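Local atomic coordinates of AxyAgu115A (Amphibacillus xylanus NBRC 15112, PDB entry 6NPS), a protein that acts as a family GH115 alpha-glucuronidase, a glycoside hydrolase that probably releases glucuronic acid substituents from arabinoglucuronoxylan. Residues N389-L393 with Q867-T873; D385-N389 with W906-I911. The protein carries 3 engineered substitutions. One frame throughout, in Å; residues are numbered along the deposited sequence.

Contact 1: residues N389-L393 with Q867-T873; sequences NLRTL and QPSNPVT
Asn870 reaches across to the 389-393 loop with its side-chain amide, and ND2 donates to Leu390 O at 2.8 Å. The carbonyl oxygen lies almost in the plane of the Asn870 amide, but the nitrogen stands above the carbonyl plane of Leu390, 39° out of it. With CG beside the backbone N (chi1 -60°), the short side chain puts its amide against the facing backbone while OD1 turns to Tyr899 OH; asparagine suits the place because it offers a donor and an acceptor on so brief a stem. Further along, Leu393 N donates to Val872 O at 3.0 Å, and the same oxygen meets Thr392 CA in a CA-H...O contact of 3.4 Å. Leu393 CD1 and Val872 CG1 make an apolar contact at 4.2 Å; separately, the methyl CG2 of Thr392 lies against Thr873 O, while its hydroxyl is bonded to Glu357.

Two waters lie between the segments. One bridges Leu390 O and Asn870 N, accepting from the latter; the other lies 2.7 Å from both Arg391 O and Asn870 O and links the two carbonyls.

At the other end, Asn389 OD1 and Gln867 OE1 come within 3.2 Å although both are acceptors. Lys430 NZ bonds to both oxygens, which probably offsets their repulsion. The same end of 867-873 is shaped by an inverse gamma turn centred on Pro868, with Ser869 N bonded to Gln867 O. Farther out, Glu357 also forms a salt bridge with Arg391.

The pairing is thus two irregular segments running side by side (end-to-end directions 23° apart), joining the loop after strand 379-383 of the TIM-type barrel to a loop of the C-terminal domain, in keeping with a buried interdomain interface.

Contact 2: residues D385-N389 with W906-I911; sequences DNHGN and WGIDVI
Trp906 NE1 donates to Asp385 OD2 at 2.8 Å, tying helix 904-912 to the 385-389 loop. The carboxylate oxygen sits close to the indole plane, at the ring's edge, and is met on its anti side, with NE1 34° out of the carboxylate plane. Its syn lone pair receives Asn389 ND2 at 3.0 Å. The other oxygen, OD1, accepts the backbone N-H groups of His387 (2.9 Å) and Asn389 (3.1 Å) from opposite faces of the carboxylate; the first closes an Asx turn. Asp385 holds CG between its backbone N and carbonyl carbon (chi1 64°), which sets the carboxylate facing both its own loop and the indole. Gly388 continues the turn with a positive phi of 93°, where a side chain would press on the preceding carbonyl oxygen.

Apolar and ring contacts lie beside this polar centre. Val910 CG1 lies 4.2 Å above the centre of the His387 ring, a CH-pi contact, while CG2 packs on His387 CB at 3.4 Å; branched valine thus serves both ring face and stem. The two rings meet obliquely, His387 CD2 lying 3.8 Å from Trp906 CZ2. His387 NE2 bonds to Gly416 O, which would help set the rotation of the imidazole.

A water accepts from Asn389 ND2 and donates weakly to Val910 O.

Four N-H donors from the two segments converge on the buried carboxylate, three from its own loop and one from the helix, and Asn870 ND2 is probably a fifth, so this one group is probably important both for the loop's shape and for its attachment to helix 904-912.

In the fold
The two contacts lie side by side, their centres about 10 Å apart, and share Asn389: the loop between barrel strands 379-383 and 405-410 enters contact 2 first and continues directly into contact 1. The partners come more than 470 residues later, in the C-terminal domain: 867-873 follows strand 858-866, whereas residues 906-911 belong to helix 904-912. A probable hydrogen bond from Asn870 ND2 to Asp385 OD2 (3.3 Å) connects the two sites, and Asn870 OD1 packs on Trp906 CD1. One continuous barrel loop is thus held by two separate elements of the C-terminal domain, joining parts far apart in sequence within a single chain.

Contact 1: residues N389-L393 with Q867-T873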
loop_
_atom_site.group_PDB
_atom_site.type_symbol
_atom_site.label_atom_id
_atom_site.label_comp_id
_atom_site.label_asym_id
_atom_site.label_seq_id
_atom_site.Cartn_x
_atom_site.Cartn_y
_atom_site.Cartn_z
ATOM N N ASN A 389 9.841 -29.842 9.038
ATOM C CA ASN A 389 11.287 -29.788 9.222
ATOM C C ASN A 389 11.605 -30.448 10.554
ATOM O O ASN A 389 11.073 -30.030 11.586
ATOM C CB ASN A 389 11.776 -28.342 9.217
ATOM C CG ASN A 389 11.261 -27.584 8.022
ATOM O OD1 ASN A 389 11.666 -27.871 6.866
ATOM N ND2 ASN A 389 10.363 -26.613 8.267
ATOM N N LEU A 390 12.444 -31.481 10.536
ATOM C CA LEU A 390 12.840 -32.092 11.801
ATOM C C LEU A 390 13.465 -31.053 12.721
ATOM O O LEU A 390 13.921 -29.990 12.285
ATOM C CB LEU A 390 13.843 -33.220 11.589
ATOM C CG LEU A 390 13.450 -34.266 10.539
ATOM C CD1 LEU A 390 14.468 -35.424 10.529
ATOM C CD2 LEU A 390 12.024 -34.805 10.732
ATOM N N ARG A 391 13.494 -31.395 14.006
ATOM C CA ARG A 391 14.220 -30.650 15.020
ATOM C C ARG A 391 15.465 -31.439 15.409
ATOM O O ARG A 391 16.186 -31.926 14.530
ATOM C CB ARG A 391 13.282 -30.381 16.221
ATOM C CG ARG A 391 12.058 -29.535 15.807
ATOM C CD ARG A 391 11.089 -29.332 17.004
ATOM N NE ARG A 391 11.752 -28.554 18.031
ATOM C CZ ARG A 391 11.252 -28.313 19.238
ATOM N NH1 ARG A 391 10.068 -28.813 19.588
ATOM N NH2 ARG A 391 11.948 -27.584 20.101
ATOM N N THR A 392 15.758 -31.565 16.697
ATOM C CA THR A 392 16.946 -32.323 17.068
ATOM C C THR A 392 16.693 -33.815 16.906
ATOM O O THR A 392 15.548 -34.282 16.832
ATOM C CB THR A 392 17.382 -32.043 18.493
ATOM O OG1 THR A 392 16.382 -32.536 19.386
ATOM C CG2 THR A 392 17.592 -30.551 18.679
ATOM N N LEU A 393 17.788 -34.559 16.826
ATOM C CA LEU A 393 17.775 -35.973 16.496
ATOM C C LEU A 393 18.778 -36.659 17.415
ATOM O O LEU A 393 19.653 -35.998 17.991
ATOM C CB LEU A 393 18.147 -36.164 15.014
ATOM C CG LEU A 393 17.139 -35.626 13.972
ATOM C CD1 LEU A 393 17.741 -35.759 12.562
ATOM C CD2 LEU A 393 15.736 -36.327 14.049
ATOM N N GLN A 867 17.410 -24.845 2.154
ATOM C CA GLN A 867 16.224 -25.392 2.785
ATOM C C GLN A 867 16.222 -24.999 4.261
ATOM O O GLN A 867 17.284 -25.016 4.902
ATOM C CB GLN A 867 16.183 -26.913 2.630
ATOM C CG GLN A 867 14.774 -27.425 2.473
ATOM C CD GLN A 867 14.113 -27.738 3.800
ATOM O OE1 GLN A 867 12.903 -27.581 3.949
ATOM N NE2 GLN A 867 14.906 -28.202 4.768
ATOM N N PRO A 868 15.052 -24.624 4.838
ATOM C CA PRO A 868 15.034 -24.169 6.259
ATOM C C PRO A 868 15.032 -25.324 7.258
ATOM O O PRO A 868 14.060 -25.617 7.959
ATOM C CB PRO A 868 13.741 -23.342 6.332
ATOM C CG PRO A 868 12.828 -23.977 5.352
ATOM C CD PRO A 868 13.740 -24.436 4.184
ATOM N N SER A 869 16.157 -26.007 7.333
ATOM C CA SER A 869 16.375 -27.078 8.291
ATOM C C SER A 869 16.715 -26.524 9.670
ATOM O O SER A 869 17.252 -25.420 9.815
ATOM C CB SER A 869 17.511 -27.975 7.806
ATOM O OG SER A 869 16.991 -28.897 6.880
ATOM N N ASN A 870 16.440 -27.333 10.689
ATOM C CA ASN A 870 16.779 -26.952 12.041
ATOM C C ASN A 870 18.021 -27.704 12.500
ATOM O O ASN A 870 18.271 -28.817 12.031
ATOM C CB ASN A 870 15.593 -27.264 12.961
ATOM C CG ASN A 870 14.356 -26.521 12.542
ATOM O OD1 ASN A 870 14.387 -25.294 12.463
ATOM N ND2 ASN A 870 13.265 -27.235 12.252
ATOM N N PRO A 871 18.832 -27.137 13.402
ATOM C CA PRO A 871 20.007 -27.868 13.891
ATOM C C PRO A 871 19.614 -29.224 14.462
ATOM O O PRO A 871 18.579 -29.367 15.130
ATOM C CB PRO A 871 20.571 -26.956 14.996
ATOM C CG PRO A 871 19.962 -25.612 14.777
ATOM C CD PRO A 871 18.650 -25.843 14.093
ATOM N N VAL A 872 20.478 -30.226 14.230
ATOM C CA VAL A 872 20.191 -31.596 14.685
ATOM C C VAL A 872 20.641 -31.871 16.111
ATOM O O VAL A 872 20.310 -32.941 16.659
ATOM C CB VAL A 872 20.845 -32.662 13.775
ATOM C CG1 VAL A 872 20.365 -32.487 12.377
ATOM C CG2 VAL A 872 22.395 -32.570 13.849
ATOM N N THR A 873 21.385 -30.961 16.737
ATOM C CA THR A 873 21.786 -31.155 18.129
ATOM C C THR A 873 21.219 -30.038 19.006
ATOM O O THR A 873 20.763 -28.999 18.524
ATOM C CB THR A 873 23.311 -31.202 18.319
ATOM O OG1 THR A 873 23.830 -29.865 18.312
ATOM C CG2 THR A 873 24.017 -32.073 17.263
HETATM O O HOH W 1 15.213 -29.893 9.882
HETATM O O HOH W 2 17.133 -31.282 12.139
#

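Contact 2: residues D385-N389 with W906-I911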
loop_
_atom_site.group_PDB
_atom_site.type_symbol
_atom_site.label_atom_id
_atom_site.label_comp_id
_atom_site.label_asym_id
_atom_site.label_seq_id
_atom_site.Cartn_x
_atom_site.Cartn_y
_atom_site.Cartn_z
ATOM N N ASP A 385 8.964 -29.504 13.413
ATOM C CA ASP A 385 8.648 -28.174 13.886
ATOM C C ASP A 385 7.220 -27.758 13.525
ATOM O O ASP A 385 6.922 -26.560 13.533
ATOM C CB ASP A 385 9.656 -27.167 13.327
ATOM C CG ASP A 385 9.608 -27.052 11.792
ATOM O OD1 ASP A 385 8.855 -27.785 11.093
ATOM O OD2 ASP A 385 10.342 -26.193 11.263
ATOM N N ASN A 386 6.353 -28.718 13.177
ATOM C CA ASN A 386 4.939 -28.540 12.852
ATOM C C ASN A 386 4.825 -28.112 11.398
ATOM O O ASN A 386 3.712 -28.004 10.887
ATOM C CB ASN A 386 4.198 -27.558 13.796
ATOM C CG ASN A 386 4.102 -28.113 15.213
ATOM O OD1 ASN A 386 3.602 -29.226 15.394
ATOM N ND2 ASN A 386 4.593 -27.375 16.203
ATOM N N HIS A 387 5.947 -27.938 10.699
ATOM C CA HIS A 387 5.931 -27.535 9.304
ATOM C C HIS A 387 6.719 -28.479 8.426
ATOM O O HIS A 387 6.989 -28.148 7.272
ATOM C CB HIS A 387 6.432 -26.108 9.192
ATOM C CG HIS A 387 5.458 -25.154 9.797
ATOM N ND1 HIS A 387 4.532 -24.464 9.042
ATOM C CD2 HIS A 387 5.202 -24.854 11.092
ATOM C CE1 HIS A 387 3.768 -23.749 9.844
ATOM N NE2 HIS A 387 4.145 -23.974 11.100
ATOM N N GLY A 388 7.089 -29.647 8.944
ATOM C CA GLY A 388 7.731 -30.638 8.115
ATOM C C GLY A 388 9.242 -30.594 8.121
ATOM O O GLY A 388 9.871 -31.295 7.306
ATOM N N ASN A 389 9.841 -29.842 9.038
ATOM C CA ASN A 389 11.287 -29.788 9.222
ATOM C C ASN A 389 11.605 -30.448 10.554
ATOM O O ASN A 389 11.073 -30.030 11.586
ATOM C CB ASN A 389 11.776 -28.342 9.217
ATOM C CG ASN A 389 11.261 -27.584 8.022
ATOM O OD1 ASN A 389 11.666 -27.871 6.866
ATOM N ND2 ASN A 389 10.363 -26.613 8.267
ATOM N N TRP A 906 12.860 -18.133 12.357
ATOM C CA TRP A 906 12.316 -19.441 12.029
ATOM C C TRP A 906 10.955 -19.287 11.368
ATOM O O TRP A 906 10.660 -19.954 10.372
ATOM C CB TRP A 906 12.208 -20.314 13.313
ATOM C CG TRP A 906 11.325 -21.587 13.071
ATOM C CD1 TRP A 906 11.745 -22.784 12.562
ATOM C CD2 TRP A 906 9.901 -21.708 13.265
ATOM N NE1 TRP A 906 10.674 -23.651 12.444
ATOM C CE2 TRP A 906 9.534 -23.012 12.872
ATOM C CE3 TRP A 906 8.906 -20.844 13.740
ATOM C CZ2 TRP A 906 8.204 -23.470 12.916
ATOM C CZ3 TRP A 906 7.571 -21.322 13.837
ATOM C CH2 TRP A 906 7.245 -22.627 13.437
ATOM N N GLY A 907 10.125 -18.380 11.900
ATOM C CA GLY A 907 8.765 -18.247 11.402
ATOM C C GLY A 907 8.689 -17.646 10.006
ATOM O O GLY A 907 7.890 -18.098 9.180
ATOM N N ILE A 908 9.494 -16.607 9.728
ATOM C CA ILE A 908 9.597 -16.077 8.358
ATOM C C ILE A 908 10.045 -17.175 7.400
ATOM O O ILE A 908 9.442 -17.402 6.339
ATOM C CB ILE A 908 10.590 -14.904 8.302
ATOM C CG1 ILE A 908 10.065 -13.683 9.066
ATOM C CG2 ILE A 908 10.880 -14.498 6.823
ATOM C CD1 ILE A 908 11.205 -12.777 9.472
ATOM N N ASP A 909 11.123 -17.880 7.763
ATOM C CA ASP A 909 11.722 -18.835 6.824
ATOM C C ASP A 909 10.807 -20.019 6.573
ATOM O O ASP A 909 10.801 -20.571 5.473
ATOM C CB ASP A 909 13.075 -19.329 7.373
ATOM C CG ASP A 909 14.109 -18.200 7.523
ATOM O OD1 ASP A 909 13.868 -17.079 7.029
ATOM O OD2 ASP A 909 15.172 -18.435 8.146
ATOM N N VAL A 910 10.024 -20.440 7.579
ATOM C CA VAL A 910 9.208 -21.636 7.377
ATOM C C VAL A 910 8.055 -21.352 6.389
ATOM O O VAL A 910 7.708 -22.194 5.551
ATOM C CB VAL A 910 8.768 -22.152 8.787
ATOM C CG1 VAL A 910 7.510 -21.482 9.301
ATOM C CG2 VAL A 910 8.630 -23.593 8.803
ATOM N N ILE A 911 7.501 -20.145 6.421
ATOM C CA ILE A 911 6.450 -19.735 5.478
ATOM C C ILE A 911 7.022 -19.490 4.072
ATOM O O ILE A 911 6.377 -19.805 3.064
ATOM C CB ILE A 911 5.746 -18.475 6.021
ATOM C CG1 ILE A 911 5.124 -18.810 7.396
ATOM C CG2 ILE A 911 4.649 -17.959 5.069
ATOM C CD1 ILE A 911 4.296 -20.081 7.380
HETATM O O HOH W 3 9.030 -25.400 5.749
#